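Local coordinates for protein putative prolyl-tRNA synthetase (Leishmania major, PDB 5XIL) that probably catalyses the ATP-dependent joining of L-proline to tRNA(Pro), giving prolyl-tRNA, AMP and diphosphate for protein synthesis, at residues Ile433-Cys438 against Glu492-Gly497; Arg331-Asp336 against Phe344-Val349; Val62-Phe67 against Arg132-Asn137. One frame throughout, in Å; residues are numbered along the deposited sequence.

Contact 1. Residues Ile433-Cys438 against Glu492-Gly497; sequences ILAPWC and ECICKG. With ZN (zinc ion), chain B.
The sulfur of Cys493 lies against the edge of the Trp437 indole, close to its plane, with SG 3.9 Å from CD1 of the five-membered ring. This sulfur-aromatic contact is one of three interactions that hold the same atom. SG of Cys493 also accepts the backbone N-H of Cys438, N to SG 3.5 Å with a fairly straight 154° at the hydrogen, and it binds the zinc ion at 2.4 Å. Cys438 supplies a second sulfur, its SG 2.3 Å from the metal. The two sulfurs reach the zinc by different routes: SG of Cys493 stands anti to its own backbone N (chi1 176°), whereas SG of Cys438 sits between backbone N and carbonyl carbon (chi1 63°). Zinc and the N-H together would probably stabilise Cys493 as a thiolate. Cys443 is a further zinc ligand, and the Trp437 ring is fixed from beyond the contact by a hydrogen bond from NE1 to the carbonyl of Ala440.

Beside the metal site, the loop is tied to the strand by a backbone bond from Ile494 N to Pro436 O, 2.9 Å long. CB of Ile494 settles beside that same carbonyl oxygen, and CG1 of Ile494 meets CB of Ala435, 3.9 Å away. CB of Pro436 lies 3.6 Å from the carbonyl O of Glu492. The carboxylate of Glu492 plays no part here; its OE1 is a ligand of a magnesium ion. Just past Ile494, Cys495 forms a disulfide with Cys498. Cysteines from just past a strand and from a loop far along the sequence, sharing one metal with an N-H...S bond between them, form part of the zinc site of the C-terminal prolyl-tRNA synthetase domain.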
loop_
_atom_site.group_PDB
_atom_site.type_symbol
_atom_site.label_atom_id
_atom_site.label_comp_id
_atom_site.label_asym_id
_atom_site.label_seq_id
_atom_site.Cartn_x
_atom_site.Cartn_y
_atom_site.Cartn_z
ATOM N N ILE A 433 -8.028 -19.044 30.895
ATOM C CA ILE A 433 -9.047 -19.847 31.551
ATOM C C ILE A 433 -10.346 -19.751 30.821
ATOM O O ILE A 433 -10.801 -18.648 30.494
ATOM C CB ILE A 433 -9.267 -19.334 33.004
ATOM C CG1 ILE A 433 -8.024 -19.622 33.866
ATOM C CG2 ILE A 433 -10.499 -20.013 33.621
ATOM C CD1 ILE A 433 -8.013 -18.903 35.227
ATOM N N LEU A 434 -10.944 -20.878 30.540
ATOM C CA LEU A 434 -12.345 -20.924 30.108
ATOM C C LEU A 434 -13.180 -21.343 31.278
ATOM O O LEU A 434 -12.936 -22.389 31.880
ATOM C CB LEU A 434 -12.501 -21.969 28.994
ATOM C CG LEU A 434 -12.295 -21.547 27.595
ATOM C CD1 LEU A 434 -12.389 -22.814 26.742
ATOM C CD2 LEU A 434 -13.360 -20.525 27.169
ATOM N N ALA A 435 -14.119 -20.500 31.669
ATOM C CA ALA A 435 -14.903 -20.730 32.864
ATOM C C ALA A 435 -16.388 -20.439 32.578
ATOM O O ALA A 435 -16.710 -19.638 31.670
ATOM C CB ALA A 435 -14.415 -19.800 33.977
ATOM N N PRO A 436 -17.293 -21.069 33.361
ATOM C CA PRO A 436 -18.744 -20.873 33.207
ATOM C C PRO A 436 -19.087 -19.531 33.745
ATOM O O PRO A 436 -18.545 -19.124 34.783
ATOM C CB PRO A 436 -19.372 -21.936 34.109
ATOM C CG PRO A 436 -18.274 -22.933 34.359
ATOM C CD PRO A 436 -16.977 -22.181 34.285
ATOM N N TRP A 437 -19.975 -18.818 33.060
ATOM C CA TRP A 437 -20.346 -17.436 33.467
ATOM C C TRP A 437 -21.861 -17.261 33.260
ATOM O O TRP A 437 -22.411 -17.813 32.312
ATOM C CB TRP A 437 -19.602 -16.460 32.579
ATOM C CG TRP A 437 -19.834 -15.010 32.849
ATOM C CD1 TRP A 437 -19.951 -14.385 34.071
ATOM C CD2 TRP A 437 -20.004 -13.992 31.878
ATOM N NE1 TRP A 437 -20.144 -13.025 33.904
ATOM C CE2 TRP A 437 -20.186 -12.760 32.570
ATOM C CE3 TRP A 437 -20.062 -13.992 30.503
ATOM C CZ2 TRP A 437 -20.349 -11.561 31.916
ATOM C CZ3 TRP A 437 -20.201 -12.810 29.874
ATOM C CH2 TRP A 437 -20.361 -11.602 30.565
ATOM N N CYS A 438 -22.566 -16.591 34.188
ATOM C CA CYS A 438 -24.030 -16.419 33.997
ATOM C C CYS A 438 -24.339 -15.293 33.023
ATOM O O CYS A 438 -25.463 -15.181 32.507
ATOM C CB CYS A 438 -24.743 -16.133 35.351
ATOM S SG CYS A 438 -24.221 -14.606 36.115
ATOM N N GLU A 492 -22.289 -23.823 38.018
ATOM C CA GLU A 492 -22.515 -22.513 38.547
ATOM C C GLU A 492 -21.610 -21.489 37.927
ATOM O O GLU A 492 -20.494 -21.804 37.505
ATOM C CB GLU A 492 -22.272 -22.478 40.048
ATOM C CG GLU A 492 -23.194 -23.430 40.778
ATOM C CD GLU A 492 -22.802 -24.915 40.541
ATOM O OE1 GLU A 492 -21.574 -25.261 40.444
ATOM O OE2 GLU A 492 -23.726 -25.744 40.393
ATOM N N CYS A 493 -22.076 -20.246 37.868
ATOM C CA CYS A 493 -21.161 -19.157 37.496
ATOM C C CYS A 493 -19.857 -19.184 38.331
ATOM O O CYS A 493 -19.863 -19.492 39.507
ATOM C CB CYS A 493 -21.930 -17.856 37.597
ATOM S SG CYS A 493 -21.009 -16.389 37.289
ATOM N N ILE A 494 -18.709 -18.849 37.709
ATOM C CA ILE A 494 -17.393 -19.086 38.337
ATOM C C ILE A 494 -17.056 -18.261 39.552
ATOM O O ILE A 494 -16.204 -18.693 40.361
ATOM C CB ILE A 494 -16.237 -18.938 37.276
ATOM C CG1 ILE A 494 -14.861 -19.465 37.795
ATOM C CG2 ILE A 494 -16.158 -17.459 36.858
ATOM C CD1 ILE A 494 -14.915 -20.899 38.315
ATOM N N CYS A 495 -17.635 -17.066 39.699
ATOM C CA CYS A 495 -17.194 -16.164 40.724
ATOM C C CYS A 495 -17.414 -16.747 42.118
ATOM O O CYS A 495 -18.278 -17.585 42.349
ATOM C CB CYS A 495 -17.747 -14.719 40.657
ATOM S SG CYS A 495 -19.478 -14.582 40.303
ATOM N N LYS A 496 -16.544 -16.298 42.994
ATOM C CA LYS A 496 -16.440 -16.821 44.351
ATOM C C LYS A 496 -17.726 -16.526 45.090
ATOM O O LYS A 496 -18.117 -15.364 45.199
ATOM C CB LYS A 496 -15.302 -16.170 45.042
ATOM C CG LYS A 496 -14.984 -16.826 46.369
ATOM C CD LYS A 496 -13.868 -16.096 47.061
ATOM C CE LYS A 496 -14.330 -14.806 47.691
ATOM N NZ LYS A 496 -13.156 -13.970 48.071
ATOM N N GLY A 497 -18.349 -17.575 45.583
ATOM C CA GLY A 497 -19.643 -17.480 46.226
ATOM C C GLY A 497 -20.834 -17.502 45.281
ATOM O O GLY A 497 -21.955 -17.573 45.755
HETATM ZN ZN ZN B . -22.751 -14.888 37.878
#

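Contact 2. Residues Arg331-Asp336 against Phe344-Val349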
loop_
_atom_site.group_PDB
_atom_site.type_symbol
_atom_site.label_atom_id
_atom_site.label_comp_id
_atom_site.label_asym_id
_atom_site.label_seq_id
_atom_site.Cartn_x
_atom_site.Cartn_y
_atom_site.Cartn_z
ATOM N N ARG A 331 18.530 -15.202 -1.101
ATOM C CA ARG A 331 19.693 -14.391 -1.269
ATOM C C ARG A 331 20.919 -15.055 -0.731
ATOM O O ARG A 331 20.811 -15.990 0.044
ATOM C CB ARG A 331 19.464 -13.038 -0.654
ATOM C CG ARG A 331 19.281 -12.949 0.780
ATOM C CD ARG A 331 19.577 -11.494 1.168
ATOM N NE ARG A 331 21.022 -11.313 1.182
ATOM C CZ ARG A 331 21.648 -10.227 1.611
ATOM N NH1 ARG A 331 20.950 -9.189 2.085
ATOM N NH2 ARG A 331 22.981 -10.197 1.563
ATOM N N CYS A 332 22.103 -14.563 -1.149
ATOM C CA CYS A 332 23.360 -14.996 -0.586
ATOM C C CYS A 332 23.996 -14.107 0.470
ATOM O O CYS A 332 23.814 -12.932 0.476
ATOM C CB CYS A 332 24.380 -15.145 -1.718
ATOM S SG CYS A 332 23.803 -16.268 -2.936
ATOM N N ASP A 333 24.737 -14.694 1.380
ATOM C CA ASP A 333 25.568 -13.934 2.286
ATOM C C ASP A 333 27.029 -14.332 1.971
ATOM O O ASP A 333 27.509 -15.373 2.440
ATOM C CB ASP A 333 25.235 -14.174 3.730
ATOM C CG ASP A 333 25.899 -13.155 4.650
ATOM O OD1 ASP A 333 26.935 -12.572 4.229
ATOM O OD2 ASP A 333 25.394 -12.891 5.762
ATOM N N LEU A 334 27.685 -13.532 1.150
ATOM C CA LEU A 334 29.093 -13.793 0.746
ATOM C C LEU A 334 30.086 -12.856 1.444
ATOM O O LEU A 334 31.205 -12.638 0.951
ATOM C CB LEU A 334 29.229 -13.650 -0.767
ATOM C CG LEU A 334 28.163 -14.400 -1.574
ATOM C CD1 LEU A 334 28.277 -14.066 -3.039
ATOM C CD2 LEU A 334 28.213 -15.886 -1.383
ATOM N N ARG A 335 29.727 -12.355 2.618
ATOM C CA ARG A 335 30.686 -11.622 3.464
ATOM C C ARG A 335 31.777 -12.515 4.040
ATOM O O ARG A 335 31.672 -12.990 5.165
ATOM C CB ARG A 335 29.899 -10.924 4.575
ATOM C CG ARG A 335 28.939 -9.877 4.002
ATOM C CD ARG A 335 28.114 -9.122 5.045
ATOM N NE ARG A 335 27.270 -10.049 5.765
ATOM C CZ ARG A 335 26.438 -9.734 6.757
ATOM N NH1 ARG A 335 26.342 -8.477 7.175
ATOM N NH2 ARG A 335 25.705 -10.691 7.356
ATOM N N ASP A 336 32.848 -12.794 3.287
ATOM C CA ASP A 336 33.829 -13.795 3.805
ATOM C C ASP A 336 34.772 -13.272 4.897
ATOM O O ASP A 336 35.537 -14.010 5.497
ATOM C CB ASP A 336 34.630 -14.415 2.689
ATOM C CG ASP A 336 35.637 -13.480 2.143
ATOM O OD1 ASP A 336 35.665 -12.294 2.516
ATOM O OD2 ASP A 336 36.417 -13.943 1.319
ATOM N N PHE A 344 25.866 -17.777 10.035
ATOM C CA PHE A 344 24.766 -18.629 10.362
ATOM C C PHE A 344 24.007 -17.949 11.528
ATOM O O PHE A 344 22.760 -17.964 11.601
ATOM C CB PHE A 344 25.214 -20.006 10.910
ATOM C CG PHE A 344 25.748 -20.996 9.888
ATOM C CD1 PHE A 344 26.132 -20.627 8.593
ATOM C CD2 PHE A 344 25.927 -22.321 10.282
ATOM C CE1 PHE A 344 26.701 -21.533 7.716
ATOM C CE2 PHE A 344 26.471 -23.228 9.375
ATOM C CZ PHE A 344 26.837 -22.836 8.114
ATOM N N ASN A 345 24.765 -17.446 12.492
ATOM C CA ASN A 345 24.144 -16.859 13.705
ATOM C C ASN A 345 23.281 -15.622 13.386
ATOM O O ASN A 345 22.132 -15.489 13.900
ATOM C CB ASN A 345 25.198 -16.457 14.749
ATOM C CG ASN A 345 24.567 -15.703 15.932
ATOM O OD1 ASN A 345 23.915 -16.306 16.831
ATOM N ND2 ASN A 345 24.698 -14.413 15.913
ATOM N N HIS A 346 23.842 -14.728 12.578
ATOM C CA HIS A 346 23.211 -13.526 12.151
ATOM C C HIS A 346 21.829 -13.791 11.549
ATOM O O HIS A 346 20.847 -13.158 11.892
ATOM C CB HIS A 346 24.097 -12.814 11.126
ATOM C CG HIS A 346 23.456 -11.630 10.467
ATOM N ND1 HIS A 346 23.357 -10.388 11.067
ATOM C CD2 HIS A 346 22.921 -11.484 9.224
ATOM C CE1 HIS A 346 22.763 -9.557 10.247
ATOM N NE2 HIS A 346 22.500 -10.192 9.122
ATOM N N TRP A 347 21.762 -14.708 10.589
ATOM C CA TRP A 347 20.478 -15.091 9.957
ATOM C C TRP A 347 19.583 -15.940 10.851
ATOM O O TRP A 347 18.352 -15.903 10.695
ATOM C CB TRP A 347 20.749 -15.797 8.617
ATOM C CG TRP A 347 21.411 -14.804 7.619
ATOM C CD1 TRP A 347 22.747 -14.747 7.236
ATOM C CD2 TRP A 347 20.783 -13.664 7.005
ATOM N NE1 TRP A 347 22.943 -13.694 6.420
ATOM C CE2 TRP A 347 21.769 -13.007 6.245
ATOM C CE3 TRP A 347 19.482 -13.180 6.973
ATOM C CZ2 TRP A 347 21.501 -11.864 5.491
ATOM C CZ3 TRP A 347 19.200 -12.028 6.186
ATOM C CH2 TRP A 347 20.202 -11.394 5.473
ATOM N N GLU A 348 20.174 -16.708 11.762
ATOM C CA GLU A 348 19.414 -17.413 12.785
ATOM C C GLU A 348 18.662 -16.437 13.649
ATOM O O GLU A 348 17.471 -16.615 13.928
ATOM C CB GLU A 348 20.334 -18.241 13.680
ATOM C CG GLU A 348 19.599 -19.067 14.723
ATOM C CD GLU A 348 20.472 -20.163 15.281
ATOM O OE1 GLU A 348 21.268 -19.896 16.206
ATOM O OE2 GLU A 348 20.389 -21.282 14.754
ATOM N N VAL A 349 19.373 -15.412 14.090
ATOM C CA VAL A 349 18.751 -14.445 14.951
ATOM C C VAL A 349 17.607 -13.673 14.256
ATOM O O VAL A 349 16.597 -13.286 14.877
ATOM C CB VAL A 349 19.805 -13.488 15.511
ATOM C CG1 VAL A 349 19.108 -12.384 16.305
ATOM C CG2 VAL A 349 20.770 -14.282 16.419
#
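The carboxylate of Asp333 and the indole of Trp347 stand almost perpendicular, their planes 88° apart, and meet through a single short hydrogen bond from NE1 to OD2 of 2.7 Å. The bond is nearly straight, and OD2 lies in the plane of the ring. OD2 receives the indole N-H on its anti lone pair, which leaves the syn side of the carboxylate to Arg335. There the guanidinium comes side-on and spends two nitrogens: NE reaches OD1 of Asp333 at 3.0 Å, and NH2 forms a salt bridge to OD2 of the same residue at 2.7 Å. The backbone N of Arg335 also donates to OD1, closing an Asx turn. A bend at chi3 (-62°) folds the arginine back over the turn to bring its end to the acid.

From this position NH2 of Arg335 also rests over one face of the His346 imidazole, 3.4 Å from CD2 and displaced toward the rim. The histidine thus meets the edge of the guanidinium, and the two planes are steeply inclined at 68°. His346 in turn meets the ring of Trp342, nearly parallel to it. At the far end of the indole the geometry is reversed: Trp347 presents its edge, and Arg331 a face, with NH1 4.1 Å from CH2. That guanidinium is steadied by a bond from its NH2 to the carbonyl O of Cys332, 3.1 Å long.

The contact joins the end of strand 330-332, outermost in its sheet within this chain, to helix 340-350 in the anticodon-binding domain, while Ile294 of the adjacent strand packs on Trp347. Each oxygen of the largely buried Asp333 carboxylate accepts two N-H groups, so its negative charge is well compensated and the acid is probably ionised, fixed in rotation between arginine and indole.

Contact 3. Residues Val62-Phe67 against Arg132-Asn137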
loop_
_atom_site.group_PDB
_atom_site.type_symbol
_atom_site.label_atom_id
_atom_site.label_comp_id
_atom_site.label_asym_id
_atom_site.label_seq_id
_atom_site.Cartn_x
_atom_site.Cartn_y
_atom_site.Cartn_z
ATOM N N VAL A 62 -15.275 -2.919 -0.129
ATOM C CA VAL A 62 -14.862 -1.705 0.555
ATOM C C VAL A 62 -13.926 -0.884 -0.287
ATOM O O VAL A 62 -13.074 -1.410 -0.955
ATOM C CB VAL A 62 -14.275 -2.030 1.964
ATOM C CG1 VAL A 62 -14.024 -0.782 2.763
ATOM C CG2 VAL A 62 -15.233 -2.875 2.756
ATOM N N GLU A 63 -14.074 0.441 -0.292
ATOM C CA GLU A 63 -13.147 1.277 -1.051
ATOM C C GLU A 63 -12.226 2.103 -0.176
ATOM O O GLU A 63 -12.596 2.569 0.883
ATOM C CB GLU A 63 -13.974 2.202 -1.949
ATOM C CG GLU A 63 -14.933 1.450 -2.887
ATOM C CD GLU A 63 -15.777 2.407 -3.694
ATOM O OE1 GLU A 63 -16.719 2.996 -3.172
ATOM O OE2 GLU A 63 -15.341 2.748 -4.808
ATOM N N ASP A 64 -11.023 2.294 -0.652
ATOM C CA ASP A 64 -10.055 3.105 0.035
ATOM C C ASP A 64 -10.280 4.576 -0.253
ATOM O O ASP A 64 -10.825 4.928 -1.294
ATOM C CB ASP A 64 -8.654 2.651 -0.379
ATOM C CG ASP A 64 -8.150 1.453 0.411
ATOM O OD1 ASP A 64 -8.907 0.603 0.890
ATOM O OD2 ASP A 64 -6.924 1.305 0.473
ATOM N N CYS A 65 -9.898 5.419 0.699
ATOM C CA CYS A 65 -9.959 6.853 0.598
ATOM C C CYS A 65 -8.876 7.534 1.507
ATOM O O CYS A 65 -8.138 6.836 2.160
ATOM C CB CYS A 65 -11.347 7.346 1.019
ATOM S SG CYS A 65 -11.684 7.073 2.768
ATOM N N TYR A 66 -8.818 8.861 1.531
ATOM C CA TYR A 66 -7.829 9.587 2.325
ATOM C C TYR A 66 -8.563 10.729 2.988
ATOM O O TYR A 66 -9.137 11.566 2.315
ATOM C CB TYR A 66 -6.627 10.103 1.539
ATOM C CG TYR A 66 -5.636 10.848 2.402
ATOM C CD1 TYR A 66 -4.791 10.167 3.256
ATOM C CD2 TYR A 66 -5.631 12.243 2.465
ATOM C CE1 TYR A 66 -3.933 10.826 4.135
ATOM C CE2 TYR A 66 -4.744 12.904 3.317
ATOM C CZ TYR A 66 -3.904 12.179 4.162
ATOM O OH TYR A 66 -2.984 12.800 5.058
ATOM N N PHE A 67 -8.555 10.735 4.311
ATOM C CA PHE A 67 -8.977 11.916 5.122
ATOM C C PHE A 67 -7.735 12.654 5.678
ATOM O O PHE A 67 -6.771 12.030 6.136
ATOM C CB PHE A 67 -9.888 11.489 6.270
ATOM C CG PHE A 67 -11.342 11.294 5.888
ATOM C CD1 PHE A 67 -11.784 10.094 5.330
ATOM C CD2 PHE A 67 -12.290 12.273 6.140
ATOM C CE1 PHE A 67 -13.112 9.920 4.944
ATOM C CE2 PHE A 67 -13.635 12.079 5.816
ATOM C CZ PHE A 67 -14.050 10.908 5.222
ATOM N N ARG A 132 -18.887 2.457 2.207
ATOM C CA ARG A 132 -17.919 1.495 2.761
ATOM C C ARG A 132 -16.520 1.980 2.424
ATOM O O ARG A 132 -16.079 1.937 1.256
ATOM C CB ARG A 132 -18.122 0.124 2.128
ATOM C CG ARG A 132 -19.538 -0.432 2.277
ATOM C CD ARG A 132 -19.758 -1.643 1.425
ATOM N NE ARG A 132 -19.109 -2.761 2.048
ATOM C CZ ARG A 132 -18.995 -3.933 1.431
ATOM N NH1 ARG A 132 -19.525 -4.075 0.203
ATOM N NH2 ARG A 132 -18.434 -4.944 2.046
ATOM N N LEU A 133 -15.855 2.490 3.425
ATOM C CA LEU A 133 -14.574 3.205 3.261
ATOM C C LEU A 133 -13.493 2.688 4.229
ATOM O O LEU A 133 -13.798 2.384 5.391
ATOM C CB LEU A 133 -14.759 4.702 3.438
ATOM C CG LEU A 133 -15.737 5.386 2.419
ATOM C CD1 LEU A 133 -16.025 6.811 2.795
ATOM C CD2 LEU A 133 -15.267 5.283 0.986
ATOM N N ASN A 134 -12.266 2.600 3.739
ATOM C CA ASN A 134 -11.137 2.171 4.461
ATOM C C ASN A 134 -10.017 3.142 4.261
ATOM O O ASN A 134 -9.844 3.737 3.177
ATOM C CB ASN A 134 -10.715 0.787 3.921
ATOM C CG ASN A 134 -9.487 0.248 4.597
ATOM O OD1 ASN A 134 -9.508 0.036 5.811
ATOM N ND2 ASN A 134 -8.387 0.103 3.856
ATOM N N MET A 135 -9.178 3.254 5.275
ATOM C CA MET A 135 -7.988 4.076 5.226
ATOM C C MET A 135 -6.809 3.320 5.817
ATOM O O MET A 135 -6.978 2.610 6.797
ATOM C CB MET A 135 -8.212 5.293 6.107
ATOM C CG MET A 135 -9.249 6.211 5.597
ATOM S SD MET A 135 -9.457 7.620 6.746
ATOM C CE MET A 135 -10.071 6.782 8.177
ATOM N N TRP A 136 -5.672 3.408 5.170
ATOM C CA TRP A 136 -4.385 2.925 5.677
ATOM C C TRP A 136 -3.667 4.123 6.217
ATOM O O TRP A 136 -3.361 5.044 5.482
ATOM C CB TRP A 136 -3.574 2.248 4.575
ATOM C CG TRP A 136 -4.147 0.940 4.174
ATOM C CD1 TRP A 136 -5.016 0.710 3.141
ATOM C CD2 TRP A 136 -3.950 -0.343 4.811
ATOM N NE1 TRP A 136 -5.349 -0.608 3.104
ATOM C CE2 TRP A 136 -4.700 -1.287 4.091
ATOM C CE3 TRP A 136 -3.183 -0.782 5.869
ATOM C CZ2 TRP A 136 -4.718 -2.637 4.418
ATOM C CZ3 TRP A 136 -3.225 -2.117 6.210
ATOM C CH2 TRP A 136 -3.993 -3.026 5.488
ATOM N N ASN A 137 -3.465 4.230 7.508
ATOM C CA ASN A 137 -2.737 5.417 7.929
ATOM C C ASN A 137 -2.016 5.269 9.215
ATOM O O ASN A 137 -2.019 4.200 9.804
ATOM C CB ASN A 137 -3.630 6.649 7.938
ATOM C CG ASN A 137 -4.829 6.489 8.821
ATOM O OD1 ASN A 137 -4.744 5.933 9.917
ATOM N ND2 ASN A 137 -5.949 7.019 8.366
HETATM O O HOH W 1 -17.846 2.705 -0.824
HETATM O O HOH W 2 -5.762 6.142 3.388
HETATM O O HOH W 3 -6.732 8.766 5.757
#
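Asp64 runs alongside Asn134, both pointing the same way from neighbouring parallel strands. Its CB lies 3.9 Å from the carbonyl O of Asn134, and CG comes near ND2 of that residue. The carboxylate then splits its contacts. OD1 accepts a hydrogen bond from Asn134 ND2 at 3.1 Å, straight at the donor but arriving from above the carboxylate plane, 51° out of it. OD2 lies at the edge of the Trp136 indole, 3.3 Å from CD1. Asn134 holds ND2 toward the acid because its chi1 of 178° swings CG away from the backbone N; its OD1 is taken by Gln159 of the next strand.

Backbone bonds pair the strands: Glu63 N to Arg132 O, Asn134 N to Glu63 O, and Cys65 N to Asn134 O. Beyond them Met135 bridges two residues, CG 3.8 Å from Cys65 SG and SD 3.7 Å from Phe67 CD1, a Met-aromatic contact made obliquely to the ring. Cys65, Tyr66 and Phe67 also touch the second subunit. Helix 40-60 with this strand, and the pair 131-139 with 156-165, are consistent with motifs 1 and 2 of class II synthetases. Where the two backbones draw apart past Cys65, water takes over: one molecule links Cys65 O to Trp136 N, another Phe67 N to Asn137 ND2, so polar groups remain bridged although no direct backbone bond joins them there.

From the N terminus, contact 3 comes first: it closes a loop of 64 residues, partly unmodelled, and sets the short strand after helix 40-60 beside strand 131-139 of the catalytic core, next to the second subunit. Contact 2 follows in the anticodon-binding domain and closes a tight excursion of seven residues that already includes the first turn of helix 340-350. Last, contact 1 closes a loop of 53 residues, tying strand 432-437 to the loop before strand 504-509 in the C-terminal domain. The three run in series, with neither nesting nor crossing. None touches another; the centres of contacts 1 and 2 are about 52 Å apart, on opposite sides of the chain's centre.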